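Local coordinates for putative uncharacterized protein (Campylobacter jejuni, PDB 5TPU) that is of unknown function but belongs to the WxcM-like family of the cupin clan and binds thymidine-5'-diphosphate as a two-chain assembly, at residues E28-K31 / F35-K38; A54-N59 / D130-N135; L60-I65 / M99-K104. The protein carries 3 engineered substitutions. All blocks are in the same frame, centred on the assembly; numbering follows the deposited sequence.

Contact 1 of 3, residues E28-K31 / F35-K38; sequences ENNK and FEIK
Two hydrogen bonds tie residues 28-31 to residues 35-38, and both use backbone N-H groups as donors. The first runs from Ile-37 N to Asn-29 OD1 (2.9 Å) and is almost straight, 173° at the hydrogen. It reaches the amide oxygen from above the carbonyl plane, well away from a lone-pair direction. Asn-29 can offer this oxygen because its CG stands beside its own backbone N (chi1 -70°), which carries the amide across to residues 35-38. The second bond is purely main chain: Asn-30 N donates a hydrogen bond to Phe-35 O (2.9 Å). Asn-29 CA adds a CH...O contact to that same oxygen at 3.4 Å, so Phe-35 O is approached by two consecutive residues of a type II beta turn that spans Glu-28 to Lys-31.

Van der Waals contact fills in around these bonds. Asn-29 OD1 lies 3.2 Å from Ile-37 CG1, while the other branch of the amide, ND2, meets Glu-36 CG at 3.4 Å, the two side chains crossing at about a right angle. On the exposed side Asn-30 OD1 sits against Phe-35 CA, also 3.4 Å away.

Phe-35 points away from the turn, and its ring packs on Glu-61 and Ser-117. At the dimer interface, Ile-37 packs on its counterpart in the second subunit. The Asn-29 oxygen thus closes the loop between strands 22-28 and 39-44 within one chain, and in the second subunit ND2 of the same residue reaches over to hydrogen-bond Ile-37 O of this one.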
# COMPACT_ATOMS: atom_id res chain seq x y z
N GLU A 28 9.52 2.76 4.53
CA GLU A 28 9.81 2.04 5.78
C GLU A 28 9.44 2.88 7.00
O GLU A 28 9.47 4.12 6.96
CB GLU A 28 11.30 1.69 5.83
CG GLU A 28 11.65 0.60 4.84
CD GLU A 28 13.11 0.22 4.84
OE1 GLU A 28 13.97 1.00 5.31
OE2 GLU A 28 13.40 -0.89 4.35
N ASN A 29 9.07 2.21 8.09
CA ASN A 29 8.75 2.89 9.35
C ASN A 29 9.82 3.87 9.75
O ASN A 29 10.99 3.54 9.67
CB ASN A 29 8.64 1.93 10.52
CG ASN A 29 7.43 1.05 10.44
OD1 ASN A 29 6.51 1.29 9.65
ND2 ASN A 29 7.43 -0.01 11.26
N ASN A 30 9.39 5.05 10.16
CA ASN A 30 10.28 6.11 10.69
C ASN A 30 11.41 6.55 9.75
O ASN A 30 12.39 7.15 10.16
CB ASN A 30 10.75 5.74 12.09
CG ASN A 30 9.57 5.56 13.04
OD1 ASN A 30 8.78 6.49 13.26
ND2 ASN A 30 9.42 4.34 13.56
N LYS A 31 11.19 6.36 8.45
CA LYS A 31 12.17 6.61 7.43
C LYS A 31 11.41 7.47 6.44
O LYS A 31 11.23 8.65 6.70
CB LYS A 31 12.62 5.26 6.89
CG LYS A 31 14.11 5.07 6.77
CD LYS A 31 14.44 4.56 5.38
CE LYS A 31 15.93 4.37 5.21
NZ LYS A 31 16.24 4.31 3.75
N PHE A 35 6.33 7.67 10.93
CA PHE A 35 5.70 6.91 11.97
C PHE A 35 5.90 5.42 11.69
O PHE A 35 6.51 5.03 10.69
CB PHE A 35 4.22 7.29 12.10
CG PHE A 35 3.43 7.19 10.82
CD1 PHE A 35 2.98 5.97 10.35
CD2 PHE A 35 3.10 8.32 10.09
CE1 PHE A 35 2.24 5.89 9.17
CE2 PHE A 35 2.35 8.26 8.92
CZ PHE A 35 1.92 7.04 8.45
N GLU A 36 5.40 4.62 12.63
CA GLU A 36 5.24 3.19 12.49
C GLU A 36 3.91 2.80 11.88
O GLU A 36 2.84 3.09 12.39
CB GLU A 36 5.39 2.49 13.86
CG GLU A 36 6.79 1.91 14.01
CD GLU A 36 7.18 1.56 15.43
OE1 GLU A 36 6.42 0.83 16.10
OE2 GLU A 36 8.28 1.99 15.84
N ILE A 37 4.01 2.08 10.80
CA ILE A 37 2.85 1.61 10.07
C ILE A 37 2.10 0.61 10.96
O ILE A 37 2.67 -0.37 11.38
CB ILE A 37 3.35 0.95 8.78
CG1 ILE A 37 3.97 2.00 7.88
CG2 ILE A 37 2.23 0.21 8.07
CD1 ILE A 37 4.86 1.40 6.80
N LYS A 38 0.84 0.87 11.28
CA LYS A 38 0.02 -0.17 11.91
C LYS A 38 -1.03 -0.80 10.98
O LYS A 38 -1.57 -1.89 11.24
CB LYS A 38 -0.58 0.40 13.18
CG LYS A 38 0.51 0.85 14.16
CD LYS A 38 0.24 0.50 15.62
CE LYS A 38 1.45 0.76 16.49
NZ LYS A 38 2.55 -0.12 16.01

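Contact 2 of 3, residues A54-N59 / D130-N135; sequences AHAHKN and DEFLRN
Ala-56 meets Phe-132 where strand 55-57 passes the C-terminal helix, and residues 54-59 reach that helix at one further point, Lys-58. Ahead of Ala-56, His-55 directs its side chain to the other side of the strand, where it meets Arg-101 and Tyr-125. The methyl of Ala-56 then points at the helix and comes obliquely to the CD1-CE1 side of the Phe-132 ring, with Ala-56 CB 3.3 Å from Phe-132 CD1 and 3.6 Å from CE1. Phe-132 brings these carbons there by holding CG anti to its backbone N (chi1 173°), which throws the ring off the helix toward the strand. This is an apolar meeting of two buried side chains.

His-57 again turns from the helix; its ND1 is hydrogen-bonded to Ala-124 O and its ring meets Tyr-125 edge-to-face. The side chains alternate as in a beta strand, though this one is weakly bonded, with histidines on one side and alanine on the other. At Lys-58 the chain leaves the strand, and the extended side chain crosses that of Asn-135 at a slant. Lys-58 CE lies 3.7 Å from Asn-135 ND2 and Lys-58 CG 4.2 Å from the same nitrogen, a looser contact at the exposed margin, made by methylenes of the lysine.

No hydrogen bond joins the two segments. Helix 129-135 packs against the side of strand 55-57 from which Ala-56 projects. That strand is outermost in its four-stranded sheet: His-55 pairs by backbone with Arg-101 of strand 99-104, and Ala-56 bonds by backbone to Ile-126, in the chain leading to the helix.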
# COMPACT_ATOMS: atom_id res chain seq x y z
N ALA A 54 -15.97 14.65 4.63
CA ALA A 54 -15.05 15.45 5.41
C ALA A 54 -15.07 15.04 6.86
O ALA A 54 -16.11 14.85 7.45
CB ALA A 54 -15.43 16.92 5.32
N HIS A 55 -13.90 14.92 7.45
CA HIS A 55 -13.79 14.64 8.87
C HIS A 55 -12.39 14.95 9.29
O HIS A 55 -11.52 15.17 8.43
CB HIS A 55 -14.11 13.18 9.14
CG HIS A 55 -13.19 12.23 8.44
ND1 HIS A 55 -13.38 11.83 7.14
CD2 HIS A 55 -12.05 11.62 8.85
CE1 HIS A 55 -12.40 11.02 6.77
NE2 HIS A 55 -11.59 10.87 7.80
N ALA A 56 -12.13 14.91 10.60
CA ALA A 56 -10.78 15.01 11.09
C ALA A 56 -10.49 13.81 11.90
O ALA A 56 -11.39 13.01 12.17
CB ALA A 56 -10.57 16.25 11.95
N HIS A 57 -9.20 13.69 12.21
CA HIS A 57 -8.69 12.85 13.26
C HIS A 57 -7.89 13.70 14.22
O HIS A 57 -7.45 14.79 13.84
CB HIS A 57 -7.79 11.79 12.63
CG HIS A 57 -8.54 10.89 11.70
ND1 HIS A 57 -9.47 9.99 12.15
CD2 HIS A 57 -8.55 10.81 10.35
CE1 HIS A 57 -10.01 9.37 11.12
NE2 HIS A 57 -9.44 9.83 10.02
N LYS A 58 -7.70 13.18 15.42
CA LYS A 58 -6.77 13.74 16.38
C LYS A 58 -5.34 13.21 16.21
O LYS A 58 -4.51 13.92 15.65
CB LYS A 58 -7.28 13.52 17.81
CG LYS A 58 -6.84 14.64 18.75
CD LYS A 58 -7.16 14.37 20.21
CE LYS A 58 -7.37 15.67 20.96
NZ LYS A 58 -7.56 15.47 22.42
N ASN A 59 -5.05 11.99 16.65
CA ASN A 59 -3.66 11.51 16.68
C ASN A 59 -3.19 10.72 15.47
O ASN A 59 -1.99 10.49 15.29
CB ASN A 59 -3.42 10.69 17.93
CG ASN A 59 -2.82 11.53 19.04
OD1 ASN A 59 -1.67 11.34 19.45
ND2 ASN A 59 -3.58 12.54 19.45
N ASP A 130 -17.19 21.99 13.92
CA ASP A 130 -17.04 22.85 15.09
C ASP A 130 -16.40 22.08 16.22
O ASP A 130 -15.61 22.65 16.98
CB ASP A 130 -18.36 23.50 15.52
CG ASP A 130 -19.15 23.99 14.32
OD1 ASP A 130 -18.95 25.15 13.93
OD2 ASP A 130 -19.90 23.18 13.73
N GLU A 131 -16.66 20.77 16.31
CA GLU A 131 -15.98 19.97 17.28
C GLU A 131 -14.49 19.91 17.00
O GLU A 131 -13.66 19.90 17.94
CB GLU A 131 -16.57 18.56 17.33
CG GLU A 131 -16.00 17.76 18.47
CD GLU A 131 -16.42 16.29 18.45
OE1 GLU A 131 -15.59 15.47 18.84
OE2 GLU A 131 -17.56 15.94 18.08
N PHE A 132 -14.15 19.85 15.72
CA PHE A 132 -12.74 19.88 15.29
C PHE A 132 -12.08 21.18 15.77
O PHE A 132 -11.01 21.14 16.37
CB PHE A 132 -12.65 19.79 13.76
CG PHE A 132 -11.27 19.98 13.22
CD1 PHE A 132 -10.24 19.14 13.61
CD2 PHE A 132 -11.02 20.97 12.30
CE1 PHE A 132 -8.98 19.29 13.08
CE2 PHE A 132 -9.74 21.14 11.78
CZ PHE A 132 -8.73 20.28 12.16
N LEU A 133 -12.70 22.31 15.45
CA LEU A 133 -12.18 23.61 15.93
C LEU A 133 -12.00 23.60 17.45
O LEU A 133 -10.90 23.84 17.94
CB LEU A 133 -13.12 24.75 15.54
CG LEU A 133 -13.26 24.95 14.03
CD1 LEU A 133 -14.12 26.18 13.79
CD2 LEU A 133 -11.88 25.10 13.42
N ARG A 134 -13.05 23.25 18.18
CA ARG A 134 -12.94 23.27 19.65
C ARG A 134 -11.68 22.55 20.10
O ARG A 134 -10.89 23.13 20.84
CB ARG A 134 -14.18 22.72 20.36
CG ARG A 134 -15.26 23.77 20.51
CD ARG A 134 -16.53 23.18 21.10
NE ARG A 134 -17.53 22.87 20.06
CZ ARG A 134 -18.07 21.67 19.81
NH1 ARG A 134 -18.98 21.55 18.84
NH2 ARG A 134 -17.74 20.57 20.51
N ASN A 135 -11.43 21.34 19.61
CA ASN A 135 -10.27 20.62 20.09
C ASN A 135 -8.92 21.10 19.54
O ASN A 135 -7.87 20.70 20.05
CB ASN A 135 -10.48 19.11 20.02
CG ASN A 135 -9.83 18.48 18.82
OD1 ASN A 135 -10.52 17.99 17.93
ND2 ASN A 135 -8.49 18.48 18.79

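Contact 3 of 3, residues L60-I65 / M99-K104; sequences LEQVLI and MWREMK
Gln-62 OE1 is approached by two groups, Arg-101 NH1 and a water, inside the jelly-roll barrel of this cupin fold. The bond from Arg-101 NH1 to Gln-62 OE1 crosses the barrel interior between facing strands. It is short, 2.7 Å, but bent to 142° at the hydrogen; it lies in the amide's carbonyl plane, with amide and guanidinium planes 35° apart. The water lies within hydrogen-bonding distance of both Gln-62 OE1 and Leu-60 O, and makes a weak hydrogen bond with Arg-101 NH2.

What anchors the arginine is its own strand. Met-99 O is held side-on by two of its nitrogens, Arg-101 NH2 at 2.8 Å and Arg-101 NE at a longer 3.3 Å. Both donors come from the same face of the carbonyl, above its plane, while the oxygen lies in the plane of the guanidinium. The arginine folds back to do this: CG sits between the backbone N and the carbonyl carbon (chi1 86°), and the chain bends again at chi2 and chi3. The buried guanidinium is thus fixed along its edge, and its charge would be expected to polarise the glutamine carbonyl. His-55 and His-57 pack against Arg-101, and bound thymidine-5'-diphosphate lies about 6 Å from the Gln-62 side chain.

Further along the strands the facing contact turns apolar, with Leu-112 touching both side chains: one methyl of Leu-64, CD2, lies 3.9 Å from Met-103 SD.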
# COMPACT_ATOMS: atom_id res chain seq x y z
N LEU A 60 -4.14 10.35 14.63
CA LEU A 60 -3.83 9.50 13.49
C LEU A 60 -3.04 10.29 12.45
O LEU A 60 -3.44 11.39 11.99
CB LEU A 60 -5.13 8.95 12.90
CG LEU A 60 -4.99 8.10 11.62
CD1 LEU A 60 -4.26 6.82 11.94
CD2 LEU A 60 -6.37 7.85 11.00
N GLU A 61 -1.93 9.68 12.08
CA GLU A 61 -1.16 10.12 10.92
C GLU A 61 -1.28 9.16 9.77
O GLU A 61 -1.39 7.94 9.99
CB GLU A 61 0.30 10.20 11.31
CG GLU A 61 0.55 11.20 12.43
CD GLU A 61 1.99 11.15 12.86
OE1 GLU A 61 2.89 11.74 12.21
OE2 GLU A 61 2.21 10.44 13.85
N GLN A 62 -1.22 9.71 8.56
CA GLN A 62 -1.29 8.93 7.32
C GLN A 62 -0.33 9.40 6.23
O GLN A 62 0.04 10.57 6.15
CB GLN A 62 -2.71 8.98 6.75
CG GLN A 62 -3.81 8.38 7.62
CD GLN A 62 -5.16 9.02 7.30
OE1 GLN A 62 -5.33 10.24 7.42
NE2 GLN A 62 -6.08 8.22 6.83
N VAL A 63 0.01 8.49 5.33
CA VAL A 63 0.56 8.89 4.04
C VAL A 63 -0.30 8.38 2.92
O VAL A 63 -0.54 7.18 2.86
CB VAL A 63 2.00 8.41 3.87
CG1 VAL A 63 2.47 8.59 2.43
CG2 VAL A 63 2.88 9.14 4.86
N LEU A 64 -0.75 9.28 2.06
CA LEU A 64 -1.65 8.98 0.92
C LEU A 64 -0.86 8.90 -0.37
O LEU A 64 -0.15 9.86 -0.68
CB LEU A 64 -2.72 10.08 0.76
CG LEU A 64 -3.97 9.96 1.64
CD1 LEU A 64 -3.59 9.89 3.11
CD2 LEU A 64 -4.90 11.12 1.39
N ILE A 65 -1.01 7.82 -1.13
CA ILE A 65 -0.39 7.70 -2.46
C ILE A 65 -1.47 7.33 -3.48
O ILE A 65 -2.19 6.37 -3.29
CB ILE A 65 0.69 6.62 -2.40
CG1 ILE A 65 1.82 7.03 -1.45
CG2 ILE A 65 1.28 6.30 -3.77
CD1 ILE A 65 2.57 5.86 -0.86
N MET A 99 -5.94 17.18 11.68
CA MET A 99 -6.31 17.66 10.35
C MET A 99 -7.68 17.21 9.85
O MET A 99 -8.10 16.07 9.97
CB MET A 99 -5.26 17.19 9.38
CG MET A 99 -3.88 17.76 9.62
SD MET A 99 -3.83 19.53 9.30
CE MET A 99 -4.23 19.73 7.59
N TRP A 100 -8.40 18.18 9.31
CA TRP A 100 -9.67 17.96 8.69
C TRP A 100 -9.29 17.75 7.23
O TRP A 100 -8.34 18.38 6.72
CB TRP A 100 -10.53 19.18 8.84
CG TRP A 100 -11.84 19.15 8.19
CD1 TRP A 100 -12.16 19.51 6.90
CD2 TRP A 100 -13.07 18.83 8.83
NE1 TRP A 100 -13.51 19.38 6.71
CE2 TRP A 100 -14.09 18.95 7.87
CE3 TRP A 100 -13.40 18.40 10.12
CZ2 TRP A 100 -15.43 18.69 8.18
CZ3 TRP A 100 -14.73 18.15 10.40
CH2 TRP A 100 -15.72 18.31 9.45
N ARG A 101 -9.96 16.81 6.59
CA ARG A 101 -9.67 16.52 5.18
C ARG A 101 -10.88 15.97 4.51
O ARG A 101 -11.77 15.42 5.14
CB ARG A 101 -8.53 15.54 5.01
CG ARG A 101 -8.91 14.07 5.06
CD ARG A 101 -9.46 13.59 6.39
NE ARG A 101 -8.59 14.00 7.50
CZ ARG A 101 -7.50 13.35 7.89
NH1 ARG A 101 -7.06 12.26 7.26
NH2 ARG A 101 -6.84 13.78 8.94
N GLU A 102 -10.90 16.19 3.21
CA GLU A 102 -11.97 15.73 2.42
C GLU A 102 -11.43 15.41 1.05
O GLU A 102 -10.64 16.18 0.46
CB GLU A 102 -13.14 16.70 2.51
CG GLU A 102 -13.33 17.77 1.46
CD GLU A 102 -14.78 17.81 1.02
OE1 GLU A 102 -15.30 16.73 0.72
OE2 GLU A 102 -15.41 18.88 0.98
N MET A 103 -11.78 14.22 0.59
CA MET A 103 -11.29 13.71 -0.69
C MET A 103 -12.40 13.67 -1.73
O MET A 103 -13.49 13.19 -1.46
CB MET A 103 -10.75 12.33 -0.47
CG MET A 103 -9.86 12.25 0.74
SD MET A 103 -8.71 10.91 0.56
CE MET A 103 -9.64 9.46 0.99
N LYS A 104 -12.13 14.20 -2.91
CA LYS A 104 -13.14 14.38 -3.91
C LYS A 104 -12.54 14.31 -5.30
O LYS A 104 -11.35 14.13 -5.44
CB LYS A 104 -13.85 15.74 -3.68
CG LYS A 104 -12.98 16.97 -3.97
CD LYS A 104 -13.73 18.30 -3.79
CE LYS A 104 -12.87 19.42 -4.34
NZ LYS A 104 -13.55 20.74 -4.36
O HOH W 1 -4.11 11.77 9.43

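Along the chain contact 1 closes first; contact 2 then opens, and contact 3 is nested within the loop that contact 2 closes. Contacts 2 and 3 share the four-stranded sheet, in which strands 55-57 and 99-104 are neighbours: the centres of the two contacts are about 13 Å apart, and Phe-132 CZ packs on Trp-100 N at 3.6 Å. Contact 1 lies about 16 Å from contact 3 and about 24 Å from contact 2, centre to centre, yet touches contact 3 through Phe-35. Contact 3 joins strand 62-68 of the five-stranded sheet to strand 99-104 in the core, while contact 1 lies at the subunit interface and contact 2 holds the C-terminal helix on the edge strand.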